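PDB 3E9D: fructose-2,6-bisphosphatase TIGAR B from Danio rerio, which probably hydrolyses fructose 2,6-bisphosphate, and fructose 1,6-bisphosphate too, the loss of the former restraining glycolysis and favouring the pentose phosphate pathway. Local coordinates for residues F92-G97 / T118-E123; H50-F55 / E145-A150; S221-T226 / V242-K247. One frame throughout, in Å; residues are numbered along the deposited sequence.

Contact 1 of 3, residues F92-G97 / T118-E123; sequences FGVAEG and TPPGGE
The carbonyl oxygen of Pro120 is met by two groups of the facing loop. Val94 N donates to Pro120 O over 3.0 Å in an almost straight bond (169°), nearly head-on to the carbonyl. Gly93 adds a weaker C-H...O contact, its CA 3.4 Å from Pro120 O. That oxygen is presented by a type II beta turn running from Pro119 to Gly122 and closed by Gly122 N on Pro119 O. Gly121 takes the third position of the turn with a positive phi of 77°, as glycine commonly does there. Across from it the backbone of Gly93 comes very near, with Gly93 CA 3.9 Å from Gly121 CA. Gly93 has no CB, and one placed there would fall within the space of Pro120 O and the next peptide. A water beside this approach accepts from Gly93 N and makes a weak bond to Gly121 O.

Apolar contacts flank the polar one. The ring of Pro119 lies against the other loop's own turn: its CG is 3.3 Å from Phe92 O, an oxygen already taken by Ala95 N, and 3.9 Å from Ala95 CB. In Val94 the CG2 branch sits between the backbone N and the carbonyl carbon, which sets it beside the second proline, 3.9 Å from Pro120 CD.

The CB of Phe92 points away from the turn, and its side chain lies at the active-site pocket, near Glu89, the inferred proton donor/acceptor. Glu123 leads out of the turn into a salt bridge with Arg131 of helix 125-146 and a hydrogen bond to Gly91 N. The two loops are the entry to and exit from helix 100-110, which packs on both: Met106 touches Val94 and Pro120, while Leu103 touches Ala95 and Pro119.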
loop_
_atom_site.group_PDB
_atom_site.type_symbol
_atom_site.label_atom_id
_atom_site.label_comp_id
_atom_site.label_asym_id
_atom_site.label_seq_id
_atom_site.Cartn_x
_atom_site.Cartn_y
_atom_site.Cartn_z
ATOM N N PHE A 92 -1.192 -11.760 13.599
ATOM C CA PHE A 92 -0.223 -12.801 13.979
ATOM C C PHE A 92 -0.592 -13.546 15.260
ATOM O O PHE A 92 0.191 -14.354 15.730
ATOM C CB PHE A 92 1.208 -12.220 14.068
ATOM C CG PHE A 92 1.734 -11.746 12.735
ATOM C CD1 PHE A 92 2.082 -12.664 11.752
ATOM C CD2 PHE A 92 1.815 -10.393 12.445
ATOM C CE1 PHE A 92 2.530 -12.232 10.504
ATOM C CE2 PHE A 92 2.272 -9.952 11.188
ATOM C CZ PHE A 92 2.624 -10.862 10.233
ATOM N N GLY A 93 -1.771 -13.264 15.825
ATOM C CA GLY A 93 -2.306 -14.064 16.939
ATOM C C GLY A 93 -1.315 -14.138 18.083
ATOM O O GLY A 93 -0.743 -13.110 18.492
ATOM N N VAL A 94 -1.067 -15.344 18.573
ATOM C CA VAL A 94 -0.190 -15.511 19.750
ATOM C C VAL A 94 1.293 -15.171 19.475
ATOM O O VAL A 94 2.063 -14.993 20.412
ATOM C CB VAL A 94 -0.294 -16.928 20.371
ATOM C CG1 VAL A 94 -1.702 -17.171 20.929
ATOM C CG2 VAL A 94 0.123 -18.021 19.349
ATOM N N ALA A 95 1.675 -15.063 18.202
ATOM C CA ALA A 95 3.053 -14.724 17.822
ATOM C C ALA A 95 3.345 -13.226 17.929
ATOM O O ALA A 95 4.504 -12.806 17.922
ATOM C CB ALA A 95 3.349 -15.230 16.423
ATOM N N GLU A 96 2.294 -12.421 18.036
ATOM C CA GLU A 96 2.450 -10.971 18.019
ATOM C C GLU A 96 3.215 -10.484 19.245
ATOM O O GLU A 96 2.949 -10.921 20.368
ATOM C CB GLU A 96 1.096 -10.272 17.931
ATOM C CG GLU A 96 1.217 -8.765 17.736
ATOM C CD GLU A 96 -0.120 -8.057 17.548
ATOM O OE1 GLU A 96 -1.187 -8.676 17.770
ATOM O OE2 GLU A 96 -0.093 -6.869 17.183
ATOM N N GLY A 97 4.165 -9.582 19.029
ATOM C CA GLY A 97 4.991 -9.079 20.130
ATOM C C GLY A 97 6.169 -9.967 20.485
ATOM O O GLY A 97 6.968 -9.616 21.345
ATOM N N THR A 118 0.555 -20.419 9.651
ATOM C CA THR A 118 -0.195 -19.360 10.317
ATOM C C THR A 118 -0.276 -19.715 11.801
ATOM O O THR A 118 -0.744 -20.793 12.154
ATOM C CB THR A 118 -1.605 -19.198 9.708
ATOM O OG1 THR A 118 -1.475 -18.752 8.359
ATOM C CG2 THR A 118 -2.462 -18.171 10.506
ATOM N N PRO A 119 0.200 -18.813 12.672
ATOM C CA PRO A 119 0.165 -19.131 14.099
ATOM C C PRO A 119 -1.280 -19.135 14.648
ATOM O O PRO A 119 -2.167 -18.540 14.037
ATOM C CB PRO A 119 1.029 -18.026 14.731
ATOM C CG PRO A 119 0.958 -16.890 13.768
ATOM C CD PRO A 119 0.808 -17.496 12.398
ATOM N N PRO A 120 -1.516 -19.819 15.774
ATOM C CA PRO A 120 -2.880 -19.763 16.348
ATOM C C PRO A 120 -3.313 -18.309 16.620
ATOM O O PRO A 120 -2.511 -17.498 17.084
ATOM C CB PRO A 120 -2.747 -20.568 17.649
ATOM C CG PRO A 120 -1.598 -21.554 17.339
ATOM C CD PRO A 120 -0.616 -20.698 16.551
ATOM N N GLY A 121 -4.570 -18.004 16.305
ATOM C CA GLY A 121 -5.103 -16.651 16.340
ATOM C C GLY A 121 -4.707 -15.757 15.177
ATOM O O GLY A 121 -5.144 -14.620 15.119
ATOM N N GLY A 122 -3.871 -16.241 14.263
ATOM C CA GLY A 122 -3.335 -15.387 13.207
ATOM C C GLY A 122 -4.199 -15.473 11.960
ATOM O O GLY A 122 -5.136 -16.259 11.912
ATOM N N GLU A 123 -3.883 -14.650 10.967
ATOM C CA GLU A 123 -4.576 -14.649 9.685
ATOM C C GLU A 123 -3.763 -15.415 8.656
ATOM O O GLU A 123 -2.545 -15.268 8.597
ATOM C CB GLU A 123 -4.706 -13.230 9.156
ATOM C CG GLU A 123 -5.960 -12.490 9.523
ATOM C CD GLU A 123 -5.998 -11.110 8.847
ATOM O OE1 GLU A 123 -5.065 -10.297 9.064
ATOM O OE2 GLU A 123 -6.968 -10.859 8.095
HETATM O O HOH W 1 -4.037 -11.395 15.249
#

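Contact 2 of 3, residues H50-F55 / E145-A150; sequences HFTNVF and EEHGSA
The imidazole of His147 meets the carboxamide of Asn53 at its edge, the two planes 79° apart, while one ring face is covered by Glu146 CG from its own segment. Thr52 CB comes in obliquely, 3.7 Å from His147 CE1. At the edge, His147 NE2 donates to Asn53 OD1 over 2.8 Å, in the carbonyl plane and on a lone pair. Asn53 OD1 also accepts from Thr52 OG1, 2.7 Å away, a donor tilted out of that plane.

The other end of the amide is used as well: Asn53 ND2 gives a bent bond of 3.0 Å to Glu146 OE1, which it meets from above the carboxylate plane. Glu146 reaches this far because CG stands anti to the backbone N (chi1 171°) and the chain beyond runs extended. Its OE2 shares a water with Thr52 O.

Helix 125-146 ends here, beside the start of strand 53-56, and His147 is the first residue to leave helical geometry. With an alanine at Asn53, His147 NE2 would be likely to lose its acceptor and the Glu146 carboxylate its amide donor, leaving it freer to turn.

With donors on OD1 and an acceptor at ND2, the amide's rotation is settled. NE2 must carry a proton, and the carboxylate close by would probably make a positively charged ring easier to hold.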
loop_
_atom_site.group_PDB
_atom_site.type_symbol
_atom_site.label_atom_id
_atom_site.label_comp_id
_atom_site.label_asym_id
_atom_site.label_seq_id
_atom_site.Cartn_x
_atom_site.Cartn_y
_atom_site.Cartn_z
ATOM N N HIS A 50 -0.866 16.237 -5.573
ATOM C CA HIS A 50 -2.211 16.384 -5.028
ATOM C C HIS A 50 -2.851 15.009 -4.854
ATOM O O HIS A 50 -3.177 14.318 -5.828
ATOM C CB HIS A 50 -3.067 17.286 -5.921
ATOM C CG HIS A 50 -4.455 17.521 -5.408
ATOM N ND1 HIS A 50 -5.521 17.777 -6.245
ATOM C CD2 HIS A 50 -4.955 17.531 -4.148
ATOM C CE1 HIS A 50 -6.618 17.938 -5.525
ATOM N NE2 HIS A 50 -6.303 17.795 -4.249
ATOM N N PHE A 51 -3.000 14.597 -3.604
ATOM C CA PHE A 51 -3.777 13.408 -3.298
ATOM C C PHE A 51 -5.231 13.811 -3.127
ATOM O O PHE A 51 -5.569 14.511 -2.190
ATOM C CB PHE A 51 -3.223 12.714 -2.053
ATOM C CG PHE A 51 -1.787 12.285 -2.195
ATOM C CD1 PHE A 51 -1.436 11.274 -3.097
ATOM C CD2 PHE A 51 -0.781 12.899 -1.442
ATOM C CE1 PHE A 51 -0.107 10.862 -3.235
ATOM C CE2 PHE A 51 0.566 12.500 -1.568
ATOM C CZ PHE A 51 0.904 11.479 -2.464
ATOM N N THR A 52 -6.076 13.398 -4.076
ATOM C CA THR A 52 -7.520 13.667 -4.030
ATOM C C THR A 52 -8.200 12.799 -2.995
ATOM O O THR A 52 -9.289 13.109 -2.522
ATOM C CB THR A 52 -8.176 13.391 -5.407
ATOM O OG1 THR A 52 -7.829 12.065 -5.842
ATOM C CG2 THR A 52 -7.687 14.404 -6.465
ATOM N N ASN A 53 -7.569 11.695 -2.633
ATOM C CA ASN A 53 -8.181 10.759 -1.705
ATOM C C ASN A 53 -7.104 10.132 -0.858
ATOM O O ASN A 53 -6.019 9.851 -1.363
ATOM C CB ASN A 53 -8.890 9.646 -2.481
ATOM C CG ASN A 53 -9.971 10.176 -3.406
ATOM O OD1 ASN A 53 -9.699 10.551 -4.553
ATOM N ND2 ASN A 53 -11.195 10.236 -2.903
ATOM N N VAL A 54 -7.394 9.910 0.424
ATOM C CA VAL A 54 -6.412 9.307 1.323
ATOM C C VAL A 54 -7.072 8.217 2.201
ATOM O O VAL A 54 -8.098 8.463 2.853
ATOM C CB VAL A 54 -5.735 10.349 2.236
ATOM C CG1 VAL A 54 -4.752 9.654 3.200
ATOM C CG2 VAL A 54 -5.017 11.431 1.434
ATOM N N PHE A 55 -6.450 7.044 2.233
ATOM C CA PHE A 55 -6.958 5.882 2.962
ATOM C C PHE A 55 -5.849 5.353 3.858
ATOM O O PHE A 55 -4.698 5.191 3.418
ATOM C CB PHE A 55 -7.431 4.796 1.989
ATOM C CG PHE A 55 -8.404 5.311 0.964
ATOM C CD1 PHE A 55 -9.732 5.499 1.299
ATOM C CD2 PHE A 55 -7.969 5.680 -0.308
ATOM C CE1 PHE A 55 -10.637 6.028 0.374
ATOM C CE2 PHE A 55 -8.870 6.209 -1.252
ATOM C CZ PHE A 55 -10.204 6.381 -0.905
ATOM N N GLU A 145 -17.578 7.121 -7.811
ATOM C CA GLU A 145 -18.644 8.017 -7.337
ATOM C C GLU A 145 -18.178 9.460 -7.206
ATOM O O GLU A 145 -18.936 10.382 -7.456
ATOM C CB GLU A 145 -19.111 7.612 -5.948
ATOM C CG GLU A 145 -20.032 6.444 -5.887
ATOM C CD GLU A 145 -20.098 5.869 -4.482
ATOM O OE1 GLU A 145 -19.388 6.385 -3.585
ATOM O OE2 GLU A 145 -20.837 4.883 -4.276
ATOM N N GLU A 146 -16.942 9.649 -6.761
ATOM C CA GLU A 146 -16.439 10.989 -6.549
ATOM C C GLU A 146 -15.846 11.677 -7.780
ATOM O O GLU A 146 -15.795 12.905 -7.840
ATOM C CB GLU A 146 -15.400 10.982 -5.439
ATOM C CG GLU A 146 -14.685 12.305 -5.331
ATOM C CD GLU A 146 -13.872 12.442 -4.057
ATOM O OE1 GLU A 146 -13.877 11.492 -3.218
ATOM O OE2 GLU A 146 -13.239 13.516 -3.910
ATOM N N HIS A 147 -15.364 10.916 -8.751
ATOM C CA HIS A 147 -14.607 11.554 -9.832
ATOM C C HIS A 147 -15.271 11.502 -11.216
ATOM O O HIS A 147 -14.619 11.286 -12.224
ATOM C CB HIS A 147 -13.166 11.040 -9.845
ATOM C CG HIS A 147 -12.434 11.311 -8.572
ATOM N ND1 HIS A 147 -11.965 12.563 -8.240
ATOM C CD2 HIS A 147 -12.118 10.501 -7.533
ATOM C CE1 HIS A 147 -11.379 12.509 -7.059
ATOM N NE2 HIS A 147 -11.454 11.270 -6.610
ATOM N N GLY A 148 -16.581 11.733 -11.249
ATOM C CA GLY A 148 -17.330 11.826 -12.515
ATOM C C GLY A 148 -16.742 12.842 -13.480
ATOM O O GLY A 148 -16.760 12.638 -14.690
ATOM N N SER A 149 -16.201 13.933 -12.938
ATOM C CA SER A 149 -15.545 14.972 -13.742
ATOM C C SER A 149 -14.320 14.482 -14.491
ATOM O O SER A 149 -13.875 15.137 -15.424
ATOM C CB SER A 149 -15.110 16.140 -12.858
ATOM O OG SER A 149 -16.234 16.679 -12.193
ATOM N N ALA A 150 -13.766 13.353 -14.066
ATOM C CA ALA A 150 -12.561 12.796 -14.680
ATOM C C ALA A 150 -12.824 11.652 -15.673
ATOM O O ALA A 150 -11.894 11.154 -16.297
ATOM C CB ALA A 150 -11.590 12.338 -13.593
HETATM O O HOH W 2 -10.949 14.948 -3.749
#

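Contact 3 of 3, residues S221-T226 / V242-K247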
loop_
_atom_site.group_PDB
_atom_site.type_symbol
_atom_site.label_atom_id
_atom_site.label_comp_id
_atom_site.label_asym_id
_atom_site.label_seq_id
_atom_site.Cartn_x
_atom_site.Cartn_y
_atom_site.Cartn_z
ATOM N N SER A 221 5.311 2.650 -3.156
ATOM C CA SER A 221 4.984 1.990 -4.424
ATOM C C SER A 221 3.893 2.748 -5.164
ATOM O O SER A 221 3.128 3.500 -4.551
ATOM C CB SER A 221 4.510 0.531 -4.196
ATOM O OG SER A 221 5.432 -0.168 -3.362
ATOM N N ARG A 222 3.787 2.524 -6.474
ATOM C CA ARG A 222 2.793 3.232 -7.279
ATOM C C ARG A 222 2.245 2.348 -8.389
ATOM O O ARG A 222 3.027 1.736 -9.127
ATOM C CB ARG A 222 3.378 4.518 -7.898
ATOM C CG ARG A 222 2.288 5.413 -8.600
ATOM C CD ARG A 222 2.836 6.640 -9.367
ATOM N NE ARG A 222 3.464 7.724 -8.562
ATOM C CZ ARG A 222 3.184 7.933 -7.301
ATOM N NH1 ARG A 222 2.298 7.132 -6.766
ATOM N NH2 ARG A 222 3.755 8.901 -6.577
ATOM N N PHE A 223 0.911 2.294 -8.484
ATOM C CA PHE A 223 0.207 1.634 -9.574
ATOM C C PHE A 223 -0.771 2.642 -10.175
ATOM O O PHE A 223 -1.284 3.509 -9.465
ATOM C CB PHE A 223 -0.594 0.402 -9.086
ATOM C CG PHE A 223 0.269 -0.751 -8.634
ATOM C CD1 PHE A 223 0.507 -1.825 -9.487
ATOM C CD2 PHE A 223 0.840 -0.762 -7.357
ATOM C CE1 PHE A 223 1.324 -2.901 -9.087
ATOM C CE2 PHE A 223 1.647 -1.837 -6.937
ATOM C CZ PHE A 223 1.887 -2.911 -7.820
ATOM N N ILE A 224 -1.000 2.522 -11.482
ATOM C CA ILE A 224 -2.046 3.258 -12.159
ATOM C C ILE A 224 -3.152 2.272 -12.548
ATOM O O ILE A 224 -2.879 1.232 -13.195
ATOM C CB ILE A 224 -1.517 3.948 -13.453
ATOM C CG1 ILE A 224 -0.165 4.661 -13.217
ATOM C CG2 ILE A 224 -2.588 4.904 -14.024
ATOM C CD1 ILE A 224 -0.181 5.705 -12.084
ATOM N N PHE A 225 -4.386 2.596 -12.158
ATOM C CA PHE A 225 -5.553 1.750 -12.445
ATOM C C PHE A 225 -6.435 2.403 -13.499
ATOM O O PHE A 225 -6.662 3.617 -13.479
ATOM C CB PHE A 225 -6.412 1.589 -11.189
ATOM C CG PHE A 225 -5.778 0.762 -10.110
ATOM C CD1 PHE A 225 -6.145 -0.575 -9.949
ATOM C CD2 PHE A 225 -4.826 1.310 -9.251
ATOM C CE1 PHE A 225 -5.586 -1.358 -8.931
ATOM C CE2 PHE A 225 -4.230 0.527 -8.247
ATOM C CZ PHE A 225 -4.621 -0.803 -8.079
ATOM N N THR A 226 -6.938 1.596 -14.419
ATOM C CA THR A 226 -8.025 2.040 -15.279
ATOM C C THR A 226 -9.214 1.138 -14.995
ATOM O O THR A 226 -9.100 -0.092 -15.064
ATOM C CB THR A 226 -7.638 1.990 -16.762
ATOM O OG1 THR A 226 -6.590 2.942 -16.993
ATOM C CG2 THR A 226 -8.834 2.340 -17.638
ATOM N N VAL A 242 4.289 1.057 -11.559
ATOM C CA VAL A 242 5.244 2.141 -11.891
ATOM C C VAL A 242 6.560 1.941 -11.135
ATOM O O VAL A 242 7.619 1.850 -11.749
ATOM C CB VAL A 242 4.639 3.552 -11.641
ATOM C CG1 VAL A 242 5.597 4.674 -12.057
ATOM C CG2 VAL A 242 3.271 3.704 -12.367
ATOM N N PHE A 243 6.491 1.862 -9.807
ATOM C CA PHE A 243 7.659 1.545 -8.984
ATOM C C PHE A 243 7.198 0.838 -7.713
ATOM O O PHE A 243 6.022 0.965 -7.309
ATOM C CB PHE A 243 8.546 2.782 -8.700
ATOM C CG PHE A 243 7.802 3.980 -8.090
ATOM C CD1 PHE A 243 7.554 4.037 -6.717
ATOM C CD2 PHE A 243 7.394 5.051 -8.893
ATOM C CE1 PHE A 243 6.907 5.147 -6.132
ATOM C CE2 PHE A 243 6.735 6.179 -8.335
ATOM C CZ PHE A 243 6.492 6.226 -6.954
ATOM N N ILE A 244 8.103 0.062 -7.116
ATOM C CA ILE A 244 7.779 -0.763 -5.950
ATOM C C ILE A 244 8.848 -0.573 -4.880
ATOM O O ILE A 244 10.052 -0.646 -5.173
ATOM C CB ILE A 244 7.706 -2.289 -6.293
ATOM C CG1 ILE A 244 6.755 -2.590 -7.462
ATOM C CG2 ILE A 244 7.343 -3.145 -5.043
ATOM C CD1 ILE A 244 5.302 -2.448 -7.132
ATOM N N ASN A 245 8.396 -0.334 -3.651
ATOM C CA ASN A 245 9.265 -0.215 -2.462
ATOM C C ASN A 245 10.401 0.800 -2.606
ATOM O O ASN A 245 11.526 0.569 -2.149
ATOM C CB ASN A 245 9.815 -1.585 -2.064
ATOM C CG ASN A 245 8.721 -2.559 -1.671
ATOM O OD1 ASN A 245 7.576 -2.164 -1.426
ATOM N ND2 ASN A 245 9.072 -3.840 -1.588
ATOM N N ARG A 246 10.098 1.923 -3.256
ATOM C CA ARG A 246 11.070 2.989 -3.447
ATOM C C ARG A 246 11.385 3.684 -2.102
ATOM O O ARG A 246 10.490 3.985 -1.325
ATOM C CB ARG A 246 10.544 3.996 -4.474
ATOM C CG ARG A 246 11.469 5.183 -4.694
ATOM C CD ARG A 246 10.929 6.141 -5.736
ATOM N NE ARG A 246 10.955 5.591 -7.094
ATOM C CZ ARG A 246 10.598 6.279 -8.178
ATOM N NH1 ARG A 246 10.197 7.555 -8.060
ATOM N NH2 ARG A 246 10.669 5.710 -9.386
ATOM N N LYS A 247 12.661 3.958 -1.862
ATOM C CA LYS A 247 13.082 4.559 -0.602
ATOM C C LYS A 247 14.193 5.590 -0.839
ATOM O O LYS A 247 15.076 5.768 -0.000
ATOM C CB LYS A 247 13.497 3.463 0.388
ATOM C CG LYS A 247 14.553 2.496 -0.172
ATOM C CD LYS A 247 15.211 1.630 0.911
ATOM C CE LYS A 247 15.686 2.470 2.103
ATOM N NZ LYS A 247 16.658 1.747 3.002
#
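Arg222 crosses the ring of Phe243 obliquely, beginning at CB. This atom stands over one face in a CH-pi contact, Arg222 CB lying 3.8 Å from the Phe243 ring centroid and 18° off the normal. With CG anti to the backbone N (chi1 -172°), the chain passes the rim of the ring, CD grazing CE2. A bend at chi3 then carries Arg222 NE to 3.6 Å from Phe243 CE2. The guanidinium turns one face to the ring's tip, Arg222 CZ lying 3.7 Å from Phe243 CZ, but the planes are 66° apart, so this is no parallel stack. At the far end NH2 finds a hydrogen bond with Ala167 O. The opposite face of the phenyl ring is covered by the guanidinium of Arg246, itself salt-bridged to Asp169, so the ring has Arg222 CB on one face and the Arg246 guanidinium, offset toward the rim, on the other.

Strands 220-230 and 233-246 form an antiparallel hairpin at one margin of the central sheet, with 233-246 outermost and 220-230 also paired to strand 2-10. Arg222 and Phe243 are a hydrogen-bonded pair in it: Arg222 N donates to Phe243 O, and Arg222 O accepts from Val242 N at 2.8 Å. Val242 and Phe243 both face Arg222, a classic beta bulge. Further on, Asn245, with its positive phi, and Arg246 make a G1 bulge where the strand bends sharply.

Ser221 OG meets that bend, accepting from Asn245 N over 3.0 Å in an almost straight bond; the Asn245 side chain, through ND2, bonds to Ser213 O. Ile224 CG1 touches Val242 CG2 at 3.7 Å. Phe223 points its CB away from the partner strand, yet Phe223 CZ comes back to 3.5 Å from Ile244 CD1, and the ring also packs on Leu194 and Val195 of helix 184-197.

Contacts 2 and 3 both reach the central sheet, at strand 53-56 and at the terminal hairpin; their centres are about 18 Å apart and their nearest atoms about 5 Å, without touching. Contact 1 stands off on the other side of the chain's centre, about 36 Å from contact 2 and about 29 Å from contact 3, centre to centre. It is the one beside the catalytic pocket: the Phe92 side chain is about 4 Å from that of Glu89 and about 5 Å from a bound phosphate ion, probably from the crystallisation liquor, that may mark the pocket. Contact 3 comes less near, Asn245 about 11 Å from His183, the inferred transition-state stabiliser, between side chains; contact 2 lies away from these sites.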